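PDB 6VXC: trans-4-hydroxy-L-proline dehydratase from Clostridioides difficile 70-100-2010, which uses a glycyl radical to dehydrate trans-4-hydroxy-L-proline to (S)-1-pyrroline-5-carboxylate during anaerobic breakdown of hydroxyproline. Local coordinates for residues Pro273-His287 / Ala299-Tyr313. Numbering follows the deposited sequence.
Sequences PETYHQAIQMYWFVH and AFTPGRLDQHLNPFY
Phe312 and Ala279 meet where helices 276-287 and 305-313 run roughly antiparallel (149°), their axes 9.3 Å apart at closest approach. Ala279 CB sits over the centre of the Phe312 ring in a CH-pi contact, 3.9 Å from the centroid. Packing is tight here: Phe312 CB lies 3.6 Å from Tyr276 CA, and the ring, its CG beside the backbone N (chi1 -67°), turns an edge to the carbonyl oxygens of Pro273 and Glu274. Leu309 fills the next turn, CD2 on Ala279 CB and Ile280 CG1, CD1 on Tyr276 CE2, while the Tyr276 hydroxyl hydrogen-bonds to Ala327 O. Toward solvent the packing thins to exposed Glu274 and partly exposed Thr275, whose OG1 caps the helix by accepting from Gln278 N.

The other end is buried and aromatic, against the loop that leads into helix 305-313. Pro302 CB lies over one face of the Tyr283 ring, 3.9 Å from its centroid, whereas the Phe300 ring is turned almost the same way (8°) but with centroids 5.9 Å apart, too far aside to stack. Tyr283 OH, pressed to 3.0 Å from Thr301 CA, shares a nearly straight hydrogen bond of 2.8 Å with His287 ND1. Thr301 OG1 accepts from Gly303 N in an ST turn and hydrogen-bonds to Asn362 O; the Thr301 side chain lies about 10 Å from that of Glu456, the probable proton acceptor. No hydrogen bond crosses the contact, so apolar and CH-pi packing joins the segments; the bond to His287 satisfies the buried Tyr283 hydroxyl and holds it against the loop.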
loop_
_atom_site.group_PDB
_atom_site.type_symbol
_atom_site.label_atom_id
_atom_site.label_comp_id
_atom_site.label_asym_id
_atom_site.label_seq_id
_atom_site.Cartn_x
_atom_site.Cartn_y
_atom_site.Cartn_z
ATOM N N PRO A 273 -14.222 -1.709 -23.703
ATOM C CA PRO A 273 -14.118 -0.299 -24.104
ATOM C C PRO A 273 -13.664 -0.179 -25.551
ATOM O O PRO A 273 -12.845 -0.962 -26.028
ATOM C CB PRO A 273 -13.073 0.269 -23.133
ATOM C CG PRO A 273 -12.249 -0.913 -22.755
ATOM C CD PRO A 273 -13.209 -2.083 -22.701
ATOM N N GLU A 274 -14.231 0.797 -26.259
ATOM C CA GLU A 274 -13.858 1.067 -27.641
ATOM C C GLU A 274 -13.038 2.341 -27.808
ATOM O O GLU A 274 -12.360 2.488 -28.824
ATOM C CB GLU A 274 -15.116 1.184 -28.516
ATOM C CG GLU A 274 -16.006 -0.051 -28.504
ATOM C CD GLU A 274 -15.386 -1.241 -29.215
ATOM O OE1 GLU A 274 -14.411 -1.042 -29.972
ATOM O OE2 GLU A 274 -15.861 -2.381 -29.005
ATOM N N THR A 275 -13.089 3.255 -26.845
ATOM C CA THR A 275 -12.401 4.534 -26.920
ATOM C C THR A 275 -11.590 4.761 -25.644
ATOM O O THR A 275 -11.812 4.114 -24.620
ATOM C CB THR A 275 -13.393 5.685 -27.110
ATOM O OG1 THR A 275 -14.139 5.860 -25.903
ATOM C CG2 THR A 275 -14.384 5.385 -28.278
ATOM N N TYR A 276 -10.646 5.706 -25.730
ATOM C CA TYR A 276 -9.834 6.107 -24.584
ATOM C C TYR A 276 -10.706 6.545 -23.415
ATOM O O TYR A 276 -10.454 6.176 -22.261
ATOM C CB TYR A 276 -8.896 7.227 -25.039
ATOM C CG TYR A 276 -7.999 7.927 -24.037
ATOM C CD1 TYR A 276 -8.489 8.945 -23.237
ATOM C CD2 TYR A 276 -6.633 7.639 -23.979
ATOM C CE1 TYR A 276 -7.669 9.618 -22.375
ATOM C CE2 TYR A 276 -5.798 8.315 -23.121
ATOM C CZ TYR A 276 -6.327 9.312 -22.322
ATOM O OH TYR A 276 -5.537 10.011 -21.459
ATOM N N HIS A 277 -11.716 7.363 -23.699
ATOM C CA HIS A 277 -12.687 7.766 -22.686
ATOM C C HIS A 277 -13.351 6.539 -22.054
ATOM O O HIS A 277 -13.456 6.435 -20.831
ATOM C CB HIS A 277 -13.736 8.659 -23.349
ATOM C CG HIS A 277 -14.637 9.377 -22.403
ATOM N ND1 HIS A 277 -15.047 8.845 -21.202
ATOM C CD2 HIS A 277 -15.264 10.567 -22.516
ATOM C CE1 HIS A 277 -15.854 9.698 -20.595
ATOM N NE2 HIS A 277 -16.010 10.749 -21.379
ATOM N N GLN A 278 -13.808 5.601 -22.886
ATOM C CA GLN A 278 -14.470 4.409 -22.357
ATOM C C GLN A 278 -13.507 3.541 -21.562
ATOM O O GLN A 278 -13.925 2.897 -20.598
ATOM C CB GLN A 278 -15.096 3.589 -23.487
ATOM C CG GLN A 278 -16.318 4.255 -24.067
ATOM C CD GLN A 278 -16.722 3.701 -25.413
ATOM O OE1 GLN A 278 -16.273 2.632 -25.829
ATOM N NE2 GLN A 278 -17.578 4.425 -26.099
ATOM N N ALA A 279 -12.235 3.494 -21.973
ATOM C CA ALA A 279 -11.242 2.713 -21.242
ATOM C C ALA A 279 -11.059 3.243 -19.827
ATOM O O ALA A 279 -10.943 2.466 -18.874
ATOM C CB ALA A 279 -9.916 2.692 -21.995
ATOM N N ILE A 280 -11.041 4.566 -19.670
ATOM C CA ILE A 280 -10.893 5.145 -18.340
ATOM C C ILE A 280 -12.137 4.892 -17.501
ATOM O O ILE A 280 -12.043 4.555 -16.315
ATOM C CB ILE A 280 -10.547 6.645 -18.437
ATOM C CG1 ILE A 280 -9.132 6.838 -19.011
ATOM C CG2 ILE A 280 -10.743 7.332 -17.084
ATOM C CD1 ILE A 280 -8.791 8.270 -19.305
ATOM N N GLN A 281 -13.322 5.054 -18.096
ATOM C CA GLN A 281 -14.549 4.810 -17.346
ATOM C C GLN A 281 -14.687 3.338 -16.970
ATOM O O GLN A 281 -15.140 3.023 -15.866
ATOM C CB GLN A 281 -15.765 5.282 -18.152
ATOM C CG GLN A 281 -17.125 5.084 -17.451
ATOM C CD GLN A 281 -17.300 5.950 -16.203
ATOM O OE1 GLN A 281 -17.529 7.145 -16.305
ATOM N NE2 GLN A 281 -17.220 5.338 -15.019
ATOM N N MET A 282 -14.289 2.428 -17.861
ATOM C CA MET A 282 -14.286 1.005 -17.513
ATOM C C MET A 282 -13.376 0.746 -16.310
ATOM O O MET A 282 -13.781 0.091 -15.343
ATOM C CB MET A 282 -13.855 0.155 -18.719
ATOM C CG MET A 282 -13.524 -1.323 -18.416
ATOM S SD MET A 282 -14.967 -2.343 -17.964
ATOM C CE MET A 282 -15.354 -3.044 -19.557
ATOM N N TYR A 283 -12.148 1.270 -16.339
ATOM C CA TYR A 283 -11.275 1.073 -15.191
ATOM C C TYR A 283 -11.933 1.587 -13.920
ATOM O O TYR A 283 -11.921 0.904 -12.889
ATOM C CB TYR A 283 -9.904 1.743 -15.362
ATOM C CG TYR A 283 -9.247 1.697 -14.002
ATOM C CD1 TYR A 283 -8.660 0.527 -13.541
ATOM C CD2 TYR A 283 -9.374 2.756 -13.116
ATOM C CE1 TYR A 283 -8.142 0.447 -12.274
ATOM C CE2 TYR A 283 -8.863 2.677 -11.835
ATOM C CZ TYR A 283 -8.260 1.516 -11.425
ATOM O OH TYR A 283 -7.755 1.434 -10.165
ATOM N N TRP A 284 -12.514 2.797 -13.968
ATOM C CA TRP A 284 -13.024 3.396 -12.739
ATOM C C TRP A 284 -14.222 2.630 -12.185
ATOM O O TRP A 284 -14.375 2.520 -10.964
ATOM C CB TRP A 284 -13.376 4.875 -12.941
ATOM C CG TRP A 284 -13.676 5.484 -11.603
ATOM C CD1 TRP A 284 -14.872 5.966 -11.165
ATOM C CD2 TRP A 284 -12.766 5.599 -10.495
ATOM N NE1 TRP A 284 -14.763 6.392 -9.867
ATOM C CE2 TRP A 284 -13.479 6.186 -9.431
ATOM C CE3 TRP A 284 -11.417 5.282 -10.310
ATOM C CZ2 TRP A 284 -12.896 6.443 -8.193
ATOM C CZ3 TRP A 284 -10.831 5.548 -9.077
ATOM C CH2 TRP A 284 -11.575 6.122 -8.035
ATOM N N PHE A 285 -15.096 2.115 -13.060
ATOM C CA PHE A 285 -16.200 1.275 -12.597
ATOM C C PHE A 285 -15.678 0.021 -11.903
ATOM O O PHE A 285 -16.179 -0.376 -10.843
ATOM C CB PHE A 285 -17.107 0.895 -13.772
ATOM C CG PHE A 285 -18.150 1.933 -14.118
ATOM C CD1 PHE A 285 -18.670 2.781 -13.143
ATOM C CD2 PHE A 285 -18.636 2.036 -15.420
ATOM C CE1 PHE A 285 -19.642 3.734 -13.462
ATOM C CE2 PHE A 285 -19.614 2.986 -15.754
ATOM C CZ PHE A 285 -20.121 3.835 -14.775
ATOM N N VAL A 286 -14.688 -0.632 -12.508
ATOM C CA VAL A 286 -14.066 -1.798 -11.886
ATOM C C VAL A 286 -13.463 -1.410 -10.538
ATOM O O VAL A 286 -13.584 -2.144 -9.557
ATOM C CB VAL A 286 -13.008 -2.415 -12.822
ATOM C CG1 VAL A 286 -12.242 -3.525 -12.108
ATOM C CG2 VAL A 286 -13.626 -2.927 -14.119
ATOM N N HIS A 287 -12.812 -0.250 -10.473
ATOM C CA HIS A 287 -12.254 0.237 -9.212
ATOM C C HIS A 287 -13.340 0.392 -8.144
ATOM O O HIS A 287 -13.217 -0.142 -7.039
ATOM C CB HIS A 287 -11.532 1.569 -9.462
ATOM C CG HIS A 287 -10.868 2.154 -8.258
ATOM N ND1 HIS A 287 -9.500 2.272 -8.146
ATOM C CD2 HIS A 287 -11.383 2.713 -7.136
ATOM C CE1 HIS A 287 -9.199 2.837 -6.992
ATOM N NE2 HIS A 287 -10.322 3.125 -6.362
ATOM N N ALA A 299 -6.621 -0.061 -2.010
ATOM C CA ALA A 299 -7.710 0.204 -2.950
ATOM C C ALA A 299 -7.574 -0.609 -4.233
ATOM O O ALA A 299 -7.612 -1.839 -4.202
ATOM C CB ALA A 299 -7.766 1.702 -3.255
ATOM N N PHE A 300 -7.441 0.070 -5.369
ATOM C CA PHE A 300 -7.181 -0.572 -6.652
ATOM C C PHE A 300 -6.365 0.403 -7.487
ATOM O O PHE A 300 -6.263 1.585 -7.154
ATOM C CB PHE A 300 -8.498 -0.980 -7.367
ATOM C CG PHE A 300 -8.340 -2.120 -8.350
ATOM C CD1 PHE A 300 -7.586 -3.234 -8.034
ATOM C CD2 PHE A 300 -8.975 -2.090 -9.573
ATOM C CE1 PHE A 300 -7.455 -4.289 -8.920
ATOM C CE2 PHE A 300 -8.846 -3.142 -10.471
ATOM C CZ PHE A 300 -8.097 -4.243 -10.148
ATOM N N THR A 301 -5.751 -0.098 -8.556
ATOM C CA THR A 301 -4.966 0.771 -9.421
ATOM C C THR A 301 -4.909 0.171 -10.810
ATOM O O THR A 301 -4.790 -1.052 -10.949
ATOM C CB THR A 301 -3.526 0.983 -8.902
ATOM O OG1 THR A 301 -2.730 1.566 -9.940
ATOM C CG2 THR A 301 -2.885 -0.335 -8.471
ATOM N N PRO A 302 -4.922 0.999 -11.854
ATOM C CA PRO A 302 -4.738 0.460 -13.205
ATOM C C PRO A 302 -3.326 -0.041 -13.458
ATOM O O PRO A 302 -3.098 -0.707 -14.484
ATOM C CB PRO A 302 -5.081 1.660 -14.099
ATOM C CG PRO A 302 -4.704 2.830 -13.258
ATOM C CD PRO A 302 -5.046 2.467 -11.853
ATOM N N GLY A 303 -2.384 0.220 -12.550
ATOM C CA GLY A 303 -1.030 -0.271 -12.737
ATOM C C GLY A 303 -0.314 0.442 -13.865
ATOM O O GLY A 303 0.015 1.622 -13.733
ATOM N N ARG A 304 -0.058 -0.259 -14.974
ATOM C CA ARG A 304 0.698 0.290 -16.100
ATOM C C ARG A 304 -0.242 1.061 -17.033
ATOM O O ARG A 304 -0.465 0.704 -18.191
ATOM C CB ARG A 304 1.442 -0.832 -16.820
ATOM C CG ARG A 304 2.360 -1.677 -15.915
ATOM C CD ARG A 304 3.681 -0.956 -15.512
ATOM N NE ARG A 304 4.541 -0.837 -16.682
ATOM C CZ ARG A 304 4.727 0.292 -17.358
ATOM N NH1 ARG A 304 4.141 1.406 -16.948
ATOM N NH2 ARG A 304 5.485 0.295 -18.442
ATOM N N LEU A 305 -0.785 2.148 -16.473
ATOM C CA LEU A 305 -1.834 2.914 -17.134
ATOM C C LEU A 305 -1.394 3.415 -18.506
ATOM O O LEU A 305 -2.165 3.336 -19.460
ATOM C CB LEU A 305 -2.265 4.079 -16.237
ATOM C CG LEU A 305 -3.364 5.013 -16.745
ATOM C CD1 LEU A 305 -4.660 4.261 -17.002
ATOM C CD2 LEU A 305 -3.594 6.175 -15.762
ATOM N N ASP A 306 -0.151 3.907 -18.635
ATOM C CA ASP A 306 0.276 4.436 -19.930
ATOM C C ASP A 306 0.365 3.339 -20.988
ATOM O O ASP A 306 0.183 3.620 -22.175
ATOM C CB ASP A 306 1.613 5.229 -19.838
ATOM C CG ASP A 306 2.808 4.440 -19.228
ATOM O OD1 ASP A 306 2.683 3.247 -18.896
ATOM O OD2 ASP A 306 3.908 5.066 -19.108
ATOM N N GLN A 307 0.631 2.089 -20.589
ATOM C CA GLN A 307 0.637 1.001 -21.564
ATOM C C GLN A 307 -0.780 0.649 -22.013
ATOM O O GLN A 307 -1.008 0.367 -23.193
ATOM C CB GLN A 307 1.335 -0.236 -20.994
ATOM C CG GLN A 307 2.772 0.012 -20.467
ATOM C CD GLN A 307 3.658 0.682 -21.490
ATOM O OE1 GLN A 307 4.001 0.091 -22.524
ATOM N NE2 GLN A 307 4.015 1.935 -21.227
ATOM N N HIS A 308 -1.747 0.667 -21.097
ATOM C CA HIS A 308 -3.102 0.267 -21.468
ATOM C C HIS A 308 -3.783 1.338 -22.314
ATOM O O HIS A 308 -4.546 1.010 -23.228
ATOM C CB HIS A 308 -3.925 -0.053 -20.215
ATOM C CG HIS A 308 -3.310 -1.121 -19.370
ATOM N ND1 HIS A 308 -3.045 -0.953 -18.027
ATOM C CD2 HIS A 308 -2.843 -2.349 -19.696
ATOM C CE1 HIS A 308 -2.456 -2.039 -17.559
ATOM N NE2 HIS A 308 -2.323 -2.901 -18.552
ATOM N N LEU A 309 -3.534 2.617 -22.015
ATOM C CA LEU A 309 -4.242 3.693 -22.705
ATOM C C LEU A 309 -3.623 4.054 -24.054
ATOM O O LEU A 309 -4.332 4.555 -24.928
ATOM C CB LEU A 309 -4.310 4.938 -21.824
ATOM C CG LEU A 309 -5.213 4.888 -20.591
ATOM C CD1 LEU A 309 -5.221 6.238 -19.895
ATOM C CD2 LEU A 309 -6.640 4.440 -20.942
ATOM N N ASN A 310 -2.332 3.812 -24.250
ATOM C CA ASN A 310 -1.687 4.311 -25.463
ATOM C C ASN A 310 -2.320 3.788 -26.747
ATOM O O ASN A 310 -2.460 4.581 -27.691
ATOM C CB ASN A 310 -0.185 4.002 -25.446
ATOM C CG ASN A 310 0.563 4.752 -26.549
ATOM O OD1 ASN A 310 0.575 5.986 -26.580
ATOM N ND2 ASN A 310 1.169 4.009 -27.466
ATOM N N PRO A 311 -2.695 2.509 -26.869
ATOM C CA PRO A 311 -3.390 2.084 -28.099
ATOM C C PRO A 311 -4.678 2.851 -28.348
ATOM O O PRO A 311 -4.948 3.259 -29.485
ATOM C CB PRO A 311 -3.635 0.581 -27.861
ATOM C CG PRO A 311 -2.540 0.178 -26.912
ATOM C CD PRO A 311 -2.359 1.367 -25.995
ATOM N N PHE A 312 -5.462 3.099 -27.298
ATOM C CA PHE A 312 -6.673 3.895 -27.438
ATOM C C PHE A 312 -6.342 5.325 -27.843
ATOM O O PHE A 312 -6.987 5.890 -28.737
ATOM C CB PHE A 312 -7.448 3.886 -26.115
ATOM C CG PHE A 312 -8.020 2.532 -25.734
ATOM C CD1 PHE A 312 -9.177 2.062 -26.320
ATOM C CD2 PHE A 312 -7.368 1.731 -24.827
ATOM C CE1 PHE A 312 -9.696 0.837 -25.972
ATOM C CE2 PHE A 312 -7.871 0.492 -24.478
ATOM C CZ PHE A 312 -9.035 0.045 -25.049
ATOM N N TYR A 313 -5.325 5.913 -27.212
ATOM C CA TYR A 313 -4.936 7.280 -27.536
ATOM C C TYR A 313 -4.589 7.398 -29.013
ATOM O O TYR A 313 -5.152 8.226 -29.731
ATOM C CB TYR A 313 -3.745 7.709 -26.668
ATOM C CG TYR A 313 -3.283 9.128 -26.919
ATOM C CD1 TYR A 313 -4.034 10.204 -26.459
ATOM C CD2 TYR A 313 -2.085 9.394 -27.575
ATOM C CE1 TYR A 313 -3.628 11.503 -26.668
ATOM C CE2 TYR A 313 -1.661 10.703 -27.793
ATOM C CZ TYR A 313 -2.444 11.746 -27.336
ATOM O OH TYR A 313 -2.045 13.032 -27.541
#